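Local coordinates for protein alpha-L-arabinosidase (Xanthomonas axonopodis pv. citri, PDB 6D25) that probably removes L-arabinofuranosyl side groups from arabinoxylans, coping with internal di-substitutions, as a family GH51 arabinofuranosidase, at residues His266-Pro271 against Val322-Thr327; Gly272-Arg277 against Gly326-Pro331; Ser293-Met298 against Ala352-Asp357. All coordinates share one frame; numbering follows the deposited sequence.

How the interactions relate
All three interactions join the units built around two adjoining strands, 262-269 and 319-325, of the eight-stranded parallel barrel. Interaction 1 pairs the ends of the strands beside a bound glycerol. Interaction 2, its centre about 10 Å from that of interaction 1, continues the same two chains into the loops at the mouth; they share Gly326 and Thr327, and Thr269 O lies 3.0 Å from Trp328 N. Interaction 3 packs the helices that follow these strands, its centre about 9 Å from that of interaction 1. Helix 285-312 is tied back to strand 262-269, Tyr267 OH lying 2.7 Å from Arg294 O, and the Trp325 ring rests on Asn355.

Interaction 1. Residues His266-Pro271 against Val322-Thr327; sequences HYYTIP and VDEWGT. With GOL (glycerol), chain G.
At the C-terminal mouth of the barrel, His266 and Glu324 lie against each other in a polar pocket. The Glu324 side chain passes over one face of the imidazole, its CG 3.7 Å from the ring centroid. Its carboxylate stacks above the rim of that ring, the two planes only 15° apart. Asp323 comes instead to the edge, where His266 NE2 makes a weak, bent hydrogen bond of 2.8 Å to Asp323 OD1. Tyr268 carries its CG beside the backbone N (chi1 -72°), which brings the phenol end round to Glu324. Its OH donates to Glu324 OE1 over 2.7 Å, arriving from above the carboxylate plane. Glycerol, probably from the crystallisation liquor, joins this cluster and also bonds to Glu54: its O2 donates to Glu324 OE1 at 2.9 Å, and its O3 donates to Tyr268 OH at 2.7 Å. The other carboxylate oxygen, OE2, forms a salt bridge with Arg95.

Strands 262-269 and 319-325 are the sixth and seventh of a (beta/alpha)8 barrel. In clan GH-A, to which GH51 belongs, the end of the seventh strand carries the nucleophile, and the position of Glu324 is consistent with that role. Glu202, from just beyond the fourth strand, makes a weak hydrogen bond with His266 ND1.

Behind these side chains the two backbones run side by side, parallel. Tyr267 N donates to Glu324 O at 3.0 Å, and Thr269 N donates to Gly326 O at 2.8 Å in a nearly straight bond (171°). Between these two rungs the chains part, and a water bridges them, donating to Tyr267 O and accepting from Gly326 N; it also hydrogen-bonds Thr269 OG1, a hydroxyl that pairs with Thr295 as well. Beyond it the methyls of Thr269 and Thr327 meet.

Interaction 2. Residues Gly272-Arg277 against Gly326-Pro331; sequences GGWPPR and GTWYAP
Trp274 and Trp328 form a T-shaped pair, the outer edge of the Trp274 benzo ring pointing at the face of the six-membered ring of Trp328. The two centroids are 5.1 Å apart and the planes stand nearly square, at 85°. Trp274 CH2 makes the closest touch, 3.9 Å from Trp328 CH2. Both indoles have CG anti to the backbone N (chi1 -163° in Trp328), which carries them away from their own chains and brings them together.

A CH-pi contact occupies the other half of the same indole face. Pro276 CG sits 3.5 Å from the centroid of the five-membered ring of Trp328, over the face, 20° off the ring normal and leaning toward CD1, which it approaches to 3.3 Å. Edge and pyrrolidine thus cover one face of Trp328 side by side. Pro275 CB, reached through a cis peptide bond, and Pro276 CD in turn lie over the rim of one face of Trp274.

These are loops at the C-terminal end of the (beta/alpha)8 barrel, following strands 262-269 and 319-325, on the side where such barrels bind their substrates. The Trp328 side chain lies about 4 Å, nearest atoms, from a bound glycerol and also meets the Tyr268 ring edge-to-face.

Contacts with the backbone continue the seam. Pro276 CB lies 3.5 Å from Tyr329 O, and a CA-H...O contact joins Ala330 CA to Pro276 O at 3.6 Å. The Ala330 methyl rests against the Arg277 carbonyl group, its CB 3.7 Å from Arg277 C, while a backbone hydrogen bond between Ala330 and Ala278 ties the loops just beyond.

Interaction 3. Residues Ser293-Met298 against Ala352-Asp357; sequences SRTLVM and ASLNFD
Two neighbouring helices of the barrel's outer layer, 285-312 and 346-361, meet through Thr295 and Asn355. Over these short segments the axes come within 9.2 Å and run nearly parallel, crossing at -21°. The central link is polar: Asn355 ND2 donates to Thr295 OG1 across 3.0 Å, with the hydroxyl oxygen lying close to the amide plane. ND2 also donates to Val351 O, one turn earlier in its own helix. Thr295 OG1 in turn shares a hydrogen bond with Thr269 OG1 at the end of strand 262-269, so the hydroxyl connects helix, helix and strand.

A water sits beside this bond. It donates to Asn355 OD1 at 2.7 Å and to Thr295 O at 3.0 Å, bridging the amide to the other helix's backbone. With partners at both OD1 and ND2, the amide is held against rotation. Met298 packs against the oxygen end in van der Waals contact: its CG is anti to the backbone N (chi1 -179°) and the chain then bends twice, so that CG lies 3.5 Å and CE 3.6 Å from Asn355 OD1.

These helices follow the sixth and seventh strands of the (beta/alpha)8 barrel, and their near-parallel course is the normal one for its helical layer. On the barrel side, Met298 and Asn355 both touch Trp325 of strand 319-325.

Away from the amide the contact turns apolar. Leu354 reaches across with CD1, which meets the Thr295 methyl, CG2, at 3.9 Å, the two side chains crossing at about a right angle. Leu296 CD2 approaches that same Leu354 CD1 more loosely, at 4.3 Å. Both leucines also pack on Leu448, and strand 424-435 of the mixed beta sheet adds Pro427 against Leu296 and His430 against Leu354.

Interaction 1. Residues His266-Pro271 against Val322-Thr327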
loop_
_atom_site.group_PDB
_atom_site.type_symbol
_atom_site.label_atom_id
_atom_site.label_comp_id
_atom_site.label_asym_id
_atom_site.label_seq_id
_atom_site.Cartn_x
_atom_site.Cartn_y
_atom_site.Cartn_z
ATOM N N HIS A 266 -4.269 23.546 4.057
ATOM C CA HIS A 266 -4.334 24.223 2.760
ATOM C C HIS A 266 -5.612 25.062 2.735
ATOM O O HIS A 266 -6.677 24.522 3.066
ATOM C CB HIS A 266 -4.386 23.230 1.591
ATOM C CG HIS A 266 -3.164 22.391 1.469
ATOM N ND1 HIS A 266 -3.072 21.323 0.631
ATOM C CD2 HIS A 266 -1.935 22.517 1.998
ATOM C CE1 HIS A 266 -1.870 20.806 0.679
ATOM N NE2 HIS A 266 -1.154 21.508 1.514
ATOM N N TYR A 267 -5.488 26.349 2.335
ATOM C CA TYR A 267 -6.671 27.165 2.088
ATOM C C TYR A 267 -6.361 28.229 1.037
ATOM O O TYR A 267 -5.558 29.135 1.280
ATOM C CB TYR A 267 -7.151 27.871 3.358
ATOM C CG TYR A 267 -8.335 28.781 3.119
ATOM C CD1 TYR A 267 -9.551 28.260 2.702
ATOM C CD2 TYR A 267 -8.230 30.160 3.248
ATOM C CE1 TYR A 267 -10.633 29.066 2.411
ATOM C CE2 TYR A 267 -9.304 30.982 2.957
ATOM C CZ TYR A 267 -10.514 30.445 2.545
ATOM O OH TYR A 267 -11.571 31.279 2.242
ATOM N N TYR A 268 -7.026 28.122 -0.104
ATOM C CA TYR A 268 -6.949 29.092 -1.177
ATOM C C TYR A 268 -8.084 30.097 -1.059
ATOM O O TYR A 268 -9.212 29.777 -0.671
ATOM C CB TYR A 268 -7.047 28.412 -2.540
ATOM C CG TYR A 268 -5.823 27.628 -2.905
ATOM C CD1 TYR A 268 -4.701 28.266 -3.402
ATOM C CD2 TYR A 268 -5.759 26.261 -2.709
ATOM C CE1 TYR A 268 -3.554 27.555 -3.719
ATOM C CE2 TYR A 268 -4.600 25.550 -2.999
ATOM C CZ TYR A 268 -3.496 26.193 -3.523
ATOM O OH TYR A 268 -2.341 25.497 -3.816
ATOM N N THR A 269 -7.746 31.318 -1.470
ATOM C CA THR A 269 -8.693 32.392 -1.551
ATOM C C THR A 269 -9.249 32.408 -2.981
ATOM O O THR A 269 -8.525 32.778 -3.924
ATOM C CB THR A 269 -8.015 33.713 -1.161
ATOM O OG1 THR A 269 -7.553 33.627 0.196
ATOM C CG2 THR A 269 -8.923 34.905 -1.320
ATOM N N ILE A 270 -10.504 31.983 -3.136
ATOM C CA ILE A 270 -11.043 31.772 -4.467
ATOM C C ILE A 270 -12.346 32.564 -4.578
ATOM O O ILE A 270 -13.430 32.034 -4.313
ATOM C CB ILE A 270 -11.260 30.272 -4.774
ATOM C CG1 ILE A 270 -10.036 29.436 -4.421
ATOM C CG2 ILE A 270 -11.694 30.083 -6.216
ATOM C CD1 ILE A 270 -10.161 27.966 -4.789
ATOM N N PRO A 271 -12.255 33.817 -5.000
ATOM C CA PRO A 271 -13.487 34.563 -5.198
ATOM C C PRO A 271 -14.399 33.871 -6.223
ATOM O O PRO A 271 -13.922 33.377 -7.257
ATOM C CB PRO A 271 -13.079 35.955 -5.714
ATOM C CG PRO A 271 -11.628 35.860 -6.043
ATOM C CD PRO A 271 -11.087 34.609 -5.390
ATOM N N VAL A 322 0.937 25.975 7.146
ATOM C CA VAL A 322 -0.037 26.364 6.150
ATOM C C VAL A 322 0.670 26.268 4.809
ATOM O O VAL A 322 1.131 27.296 4.303
ATOM C CB VAL A 322 -0.585 27.775 6.399
ATOM C CG1 VAL A 322 -1.672 28.169 5.378
ATOM C CG2 VAL A 322 -1.145 27.888 7.801
ATOM N N ASP A 323 0.780 25.078 4.221
ATOM C CA ASP A 323 1.806 25.052 3.148
ATOM C C ASP A 323 1.179 25.221 1.763
ATOM O O ASP A 323 1.908 25.122 0.786
ATOM C CB ASP A 323 2.776 23.889 3.288
ATOM C CG ASP A 323 2.061 22.577 3.230
ATOM O OD1 ASP A 323 0.829 22.647 3.091
ATOM O OD2 ASP A 323 2.745 21.535 3.303
ATOM N N GLU A 324 -0.107 25.583 1.697
ATOM C CA GLU A 324 -0.650 26.235 0.480
ATOM C C GLU A 324 -1.664 27.285 0.917
ATOM O O GLU A 324 -2.611 26.956 1.614
ATOM C CB GLU A 324 -1.313 25.243 -0.497
ATOM C CG GLU A 324 -0.388 24.123 -0.917
ATOM C CD GLU A 324 -0.991 23.047 -1.811
ATOM O OE1 GLU A 324 -2.104 23.290 -2.310
ATOM O OE2 GLU A 324 -0.339 21.973 -1.963
ATOM N N TRP A 325 -1.436 28.523 0.500
ATOM C CA TRP A 325 -2.387 29.605 0.629
ATOM C C TRP A 325 -2.169 30.601 -0.517
ATOM O O TRP A 325 -1.151 30.527 -1.197
ATOM C CB TRP A 325 -2.272 30.281 1.999
ATOM C CG TRP A 325 -0.985 31.014 2.218
ATOM C CD1 TRP A 325 0.196 30.471 2.636
ATOM C CD2 TRP A 325 -0.737 32.423 2.053
ATOM N NE1 TRP A 325 1.173 31.427 2.700
ATOM C CE2 TRP A 325 0.624 32.641 2.385
ATOM C CE3 TRP A 325 -1.508 33.514 1.645
ATOM C CZ2 TRP A 325 1.213 33.907 2.316
ATOM C CZ3 TRP A 325 -0.934 34.764 1.614
ATOM C CH2 TRP A 325 0.409 34.964 1.939
ATOM N N GLY A 326 -3.110 31.501 -0.671
ATOM C CA GLY A 326 -3.076 32.533 -1.708
ATOM C C GLY A 326 -4.279 32.500 -2.618
ATOM O O GLY A 326 -5.181 31.698 -2.451
ATOM N N THR A 327 -4.293 33.421 -3.583
ATOM C CA THR A 327 -5.416 33.588 -4.463
ATOM C C THR A 327 -5.332 32.612 -5.635
ATOM O O THR A 327 -4.278 32.300 -6.132
ATOM C CB THR A 327 -5.505 35.033 -4.970
ATOM O OG1 THR A 327 -4.263 35.419 -5.574
ATOM C CG2 THR A 327 -5.846 35.976 -3.848
HETATM C C1 GOL G . -1.151 21.774 -5.699
HETATM O O1 GOL G . -0.581 21.047 -6.809
HETATM C C2 GOL G . -2.281 22.732 -6.179
HETATM O O2 GOL G . -3.058 23.088 -5.020
HETATM C C3 GOL G . -1.706 23.979 -6.857
HETATM O O3 GOL G . -0.886 24.834 -5.996
HETATM O O HOH W 1 -5.624 31.827 1.086
#

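Interaction 2. Residues Gly272-Arg277 against Gly326-Pro331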
loop_
_atom_site.group_PDB
_atom_site.type_symbol
_atom_site.label_atom_id
_atom_site.label_comp_id
_atom_site.label_asym_id
_atom_site.label_seq_id
_atom_site.Cartn_x
_atom_site.Cartn_y
_atom_site.Cartn_z
ATOM N N GLY A 272 -15.688 33.784 -5.872
ATOM C CA GLY A 272 -16.692 33.106 -6.680
ATOM C C GLY A 272 -16.729 31.600 -6.446
ATOM O O GLY A 272 -17.579 30.921 -7.011
ATOM N N GLY A 273 -15.815 31.046 -5.632
ATOM C CA GLY A 273 -15.812 29.616 -5.362
ATOM C C GLY A 273 -15.209 28.789 -6.493
ATOM O O GLY A 273 -14.923 29.261 -7.567
ATOM N N TRP A 274 -15.067 27.508 -6.216
ATOM C CA TRP A 274 -14.533 26.525 -7.143
ATOM C C TRP A 274 -15.582 26.221 -8.209
ATOM O O TRP A 274 -16.713 26.122 -7.858
ATOM C CB TRP A 274 -14.145 25.240 -6.378
ATOM C CG TRP A 274 -13.384 24.314 -7.268
ATOM C CD1 TRP A 274 -13.886 23.355 -8.091
ATOM C CD2 TRP A 274 -11.971 24.380 -7.523
ATOM N NE1 TRP A 274 -12.876 22.776 -8.797
ATOM C CE2 TRP A 274 -11.689 23.397 -8.491
ATOM C CE3 TRP A 274 -10.934 25.165 -7.027
ATOM C CZ2 TRP A 274 -10.390 23.146 -8.937
ATOM C CZ3 TRP A 274 -9.657 24.934 -7.483
ATOM C CH2 TRP A 274 -9.391 23.934 -8.422
ATOM N N PRO A 275 -15.233 26.049 -9.476
ATOM C CA PRO A 275 -13.872 26.233 -10.024
ATOM C C PRO A 275 -13.517 27.721 -10.232
ATOM O O PRO A 275 -14.403 28.546 -10.421
ATOM C CB PRO A 275 -13.933 25.537 -11.389
ATOM C CG PRO A 275 -15.380 25.683 -11.822
ATOM C CD PRO A 275 -16.183 25.672 -10.535
ATOM N N PRO A 276 -12.214 28.049 -10.230
ATOM C CA PRO A 276 -11.784 29.462 -10.217
ATOM C C PRO A 276 -12.131 30.189 -11.520
ATOM O O PRO A 276 -11.625 29.839 -12.565
ATOM C CB PRO A 276 -10.273 29.435 -10.007
ATOM C CG PRO A 276 -10.015 28.064 -9.463
ATOM C CD PRO A 276 -11.035 27.176 -10.158
ATOM N N ARG A 277 -13.009 31.176 -11.450
ATOM C CA ARG A 277 -13.445 31.873 -12.660
ATOM C C ARG A 277 -13.310 33.396 -12.529
ATOM O O ARG A 277 -13.675 34.083 -13.460
ATOM C CB ARG A 277 -14.900 31.507 -12.993
ATOM C CG ARG A 277 -15.082 30.058 -13.415
ATOM C CD ARG A 277 -16.528 29.805 -13.862
ATOM N NE ARG A 277 -16.878 28.383 -14.027
ATOM C CZ ARG A 277 -16.523 27.614 -15.071
ATOM N NH1 ARG A 277 -15.741 28.099 -16.023
ATOM N NH2 ARG A 277 -16.912 26.349 -15.125
ATOM N N GLY A 326 -3.110 31.501 -0.671
ATOM C CA GLY A 326 -3.076 32.533 -1.708
ATOM C C GLY A 326 -4.279 32.500 -2.618
ATOM O O GLY A 326 -5.181 31.698 -2.451
ATOM N N THR A 327 -4.293 33.421 -3.583
ATOM C CA THR A 327 -5.416 33.588 -4.463
ATOM C C THR A 327 -5.332 32.612 -5.635
ATOM O O THR A 327 -4.278 32.300 -6.132
ATOM C CB THR A 327 -5.505 35.033 -4.970
ATOM O OG1 THR A 327 -4.263 35.419 -5.574
ATOM C CG2 THR A 327 -5.846 35.976 -3.848
ATOM N N TRP A 328 -6.510 32.208 -6.092
ATOM C CA TRP A 328 -6.657 31.394 -7.295
ATOM C C TRP A 328 -7.771 32.000 -8.153
ATOM O O TRP A 328 -8.926 32.006 -7.744
ATOM C CB TRP A 328 -6.954 29.942 -6.908
ATOM C CG TRP A 328 -6.729 28.932 -7.992
ATOM C CD1 TRP A 328 -6.882 29.095 -9.342
ATOM C CD2 TRP A 328 -6.356 27.555 -7.796
ATOM N NE1 TRP A 328 -6.602 27.932 -9.996
ATOM C CE2 TRP A 328 -6.283 26.959 -9.076
ATOM C CE3 TRP A 328 -6.084 26.776 -6.675
ATOM C CZ2 TRP A 328 -5.954 25.618 -9.261
ATOM C CZ3 TRP A 328 -5.721 25.454 -6.855
ATOM C CH2 TRP A 328 -5.654 24.889 -8.135
ATOM N N TYR A 329 -7.373 32.500 -9.329
ATOM C CA TYR A 329 -8.250 33.180 -10.276
ATOM C C TYR A 329 -8.454 32.335 -11.548
ATOM O O TYR A 329 -7.836 31.317 -11.712
ATOM C CB TYR A 329 -7.627 34.531 -10.664
ATOM C CG TYR A 329 -7.389 35.482 -9.511
ATOM C CD1 TYR A 329 -8.445 35.900 -8.703
ATOM C CD2 TYR A 329 -6.135 36.010 -9.261
ATOM C CE1 TYR A 329 -8.241 36.786 -7.651
ATOM C CE2 TYR A 329 -5.920 36.919 -8.234
ATOM C CZ TYR A 329 -6.976 37.301 -7.416
ATOM O OH TYR A 329 -6.789 38.208 -6.398
ATOM N N ALA A 330 -9.294 32.819 -12.457
ATOM C CA ALA A 330 -9.325 32.302 -13.821
ATOM C C ALA A 330 -7.925 32.446 -14.427
ATOM O O ALA A 330 -7.213 33.424 -14.157
ATOM C CB ALA A 330 -10.343 33.035 -14.679
ATOM N N PRO A 331 -7.560 31.524 -15.294
ATOM C CA PRO A 331 -6.318 31.696 -16.063
ATOM C C PRO A 331 -6.418 32.913 -16.997
ATOM O O PRO A 331 -7.511 33.239 -17.466
ATOM C CB PRO A 331 -6.206 30.396 -16.865
ATOM C CG PRO A 331 -7.655 29.977 -17.071
ATOM C CD PRO A 331 -8.377 30.397 -15.808
#

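Interaction 3. Residues Ser293-Met298 against Ala352-Asp357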
loop_
_atom_site.group_PDB
_atom_site.type_symbol
_atom_site.label_atom_id
_atom_site.label_comp_id
_atom_site.label_asym_id
_atom_site.label_seq_id
_atom_site.Cartn_x
_atom_site.Cartn_y
_atom_site.Cartn_z
ATOM N N SER A 293 -12.825 39.279 2.036
ATOM C CA SER A 293 -13.679 38.534 2.954
ATOM C C SER A 293 -13.276 37.053 2.957
ATOM O O SER A 293 -13.086 36.422 4.029
ATOM C CB SER A 293 -15.116 38.698 2.588
ATOM O OG SER A 293 -15.953 38.022 3.510
ATOM N N ARG A 294 -13.128 36.485 1.777
ATOM C CA ARG A 294 -12.730 35.096 1.675
ATOM C C ARG A 294 -11.339 34.866 2.269
ATOM O O ARG A 294 -11.129 33.824 2.902
ATOM C CB ARG A 294 -12.796 34.607 0.226
ATOM C CG ARG A 294 -14.214 34.217 -0.165
ATOM C CD ARG A 294 -14.333 33.838 -1.615
ATOM N NE ARG A 294 -15.662 33.337 -1.977
ATOM C CZ ARG A 294 -15.982 32.043 -2.022
ATOM N NH1 ARG A 294 -17.219 31.706 -2.329
ATOM N NH2 ARG A 294 -15.065 31.108 -1.780
ATOM N N THR A 295 -10.403 35.788 2.081
ATOM C CA THR A 295 -9.041 35.510 2.560
ATOM C C THR A 295 -9.030 35.508 4.101
ATOM O O THR A 295 -8.287 34.763 4.723
ATOM C CB THR A 295 -7.999 36.437 1.925
ATOM O OG1 THR A 295 -6.769 35.711 1.776
ATOM C CG2 THR A 295 -7.723 37.660 2.762
ATOM N N LEU A 296 -9.883 36.336 4.701
ATOM C CA LEU A 296 -9.895 36.491 6.153
ATOM C C LEU A 296 -10.409 35.229 6.877
ATOM O O LEU A 296 -10.177 35.070 8.084
ATOM C CB LEU A 296 -10.740 37.712 6.521
ATOM C CG LEU A 296 -10.028 39.056 6.311
ATOM C CD1 LEU A 296 -11.024 40.199 6.461
ATOM C CD2 LEU A 296 -8.928 39.235 7.310
ATOM N N VAL A 297 -11.042 34.349 6.144
ATOM C CA VAL A 297 -11.533 33.095 6.700
ATOM C C VAL A 297 -10.340 32.269 7.270
ATOM O O VAL A 297 -10.509 31.458 8.187
ATOM C CB VAL A 297 -12.330 32.325 5.629
ATOM C CG1 VAL A 297 -12.662 30.905 6.070
ATOM C CG2 VAL A 297 -13.603 33.042 5.219
ATOM N N MET A 298 -9.140 32.501 6.745
ATOM C CA MET A 298 -7.919 31.860 7.284
ATOM C C MET A 298 -7.867 31.937 8.820
ATOM O O MET A 298 -7.427 30.983 9.466
ATOM C CB MET A 298 -6.671 32.502 6.685
ATOM C CG MET A 298 -5.362 31.896 7.157
ATOM S SD MET A 298 -5.064 30.220 6.583
ATOM C CE MET A 298 -4.526 30.489 4.897
ATOM N N ALA A 352 -1.913 39.137 0.812
ATOM C CA ALA A 352 -0.687 38.727 1.513
ATOM C C ALA A 352 -0.561 39.424 2.870
ATOM O O ALA A 352 -0.237 38.761 3.861
ATOM C CB ALA A 352 0.512 38.979 0.631
ATOM N N SER A 353 -0.804 40.746 2.956
ATOM C CA SER A 353 -0.612 41.441 4.236
ATOM C C SER A 353 -1.603 40.911 5.274
ATOM O O SER A 353 -1.210 40.700 6.443
ATOM C CB SER A 353 -0.681 42.958 4.135
ATOM O OG SER A 353 -1.973 43.359 3.738
ATOM N N LEU A 354 -2.811 40.619 4.867
ATOM C CA LEU A 354 -3.810 40.136 5.840
ATOM C C LEU A 354 -3.429 38.746 6.369
ATOM O O LEU A 354 -3.593 38.458 7.559
ATOM C CB LEU A 354 -5.194 40.130 5.204
ATOM C CG LEU A 354 -5.740 41.487 4.779
ATOM C CD1 LEU A 354 -7.029 41.308 4.008
ATOM C CD2 LEU A 354 -5.960 42.369 5.976
ATOM N N ASN A 355 -2.914 37.890 5.503
ATOM C CA ASN A 355 -2.493 36.566 5.901
ATOM C C ASN A 355 -1.283 36.623 6.839
ATOM O O ASN A 355 -1.271 35.925 7.872
ATOM C CB ASN A 355 -2.261 35.654 4.708
ATOM C CG ASN A 355 -3.556 35.061 4.214
ATOM O OD1 ASN A 355 -3.986 34.007 4.703
ATOM N ND2 ASN A 355 -4.196 35.721 3.234
ATOM N N PHE A 356 -0.293 37.449 6.523
ATOM C CA PHE A 356 0.849 37.628 7.449
ATOM C C PHE A 356 0.394 38.135 8.830
ATOM O O PHE A 356 0.874 37.639 9.849
ATOM C CB PHE A 356 1.881 38.575 6.866
ATOM C CG PHE A 356 2.537 38.087 5.599
ATOM C CD1 PHE A 356 2.760 36.733 5.371
ATOM C CD2 PHE A 356 3.038 38.994 4.684
ATOM C CE1 PHE A 356 3.460 36.298 4.252
ATOM C CE2 PHE A 356 3.736 38.546 3.569
ATOM C CZ PHE A 356 3.911 37.208 3.344
ATOM N N ASP A 357 -0.548 39.070 8.841
ATOM C CA ASP A 357 -1.099 39.556 10.111
ATOM C C ASP A 357 -1.672 38.365 10.887
ATOM O O ASP A 357 -1.366 38.166 12.073
ATOM C CB ASP A 357 -2.170 40.623 9.892
ATOM C CG ASP A 357 -1.703 41.964 9.322
ATOM O OD1 ASP A 357 -0.448 42.228 9.297
ATOM O OD2 ASP A 357 -2.625 42.769 8.877
HETATM O O HOH W 2 -6.167 33.115 3.389
#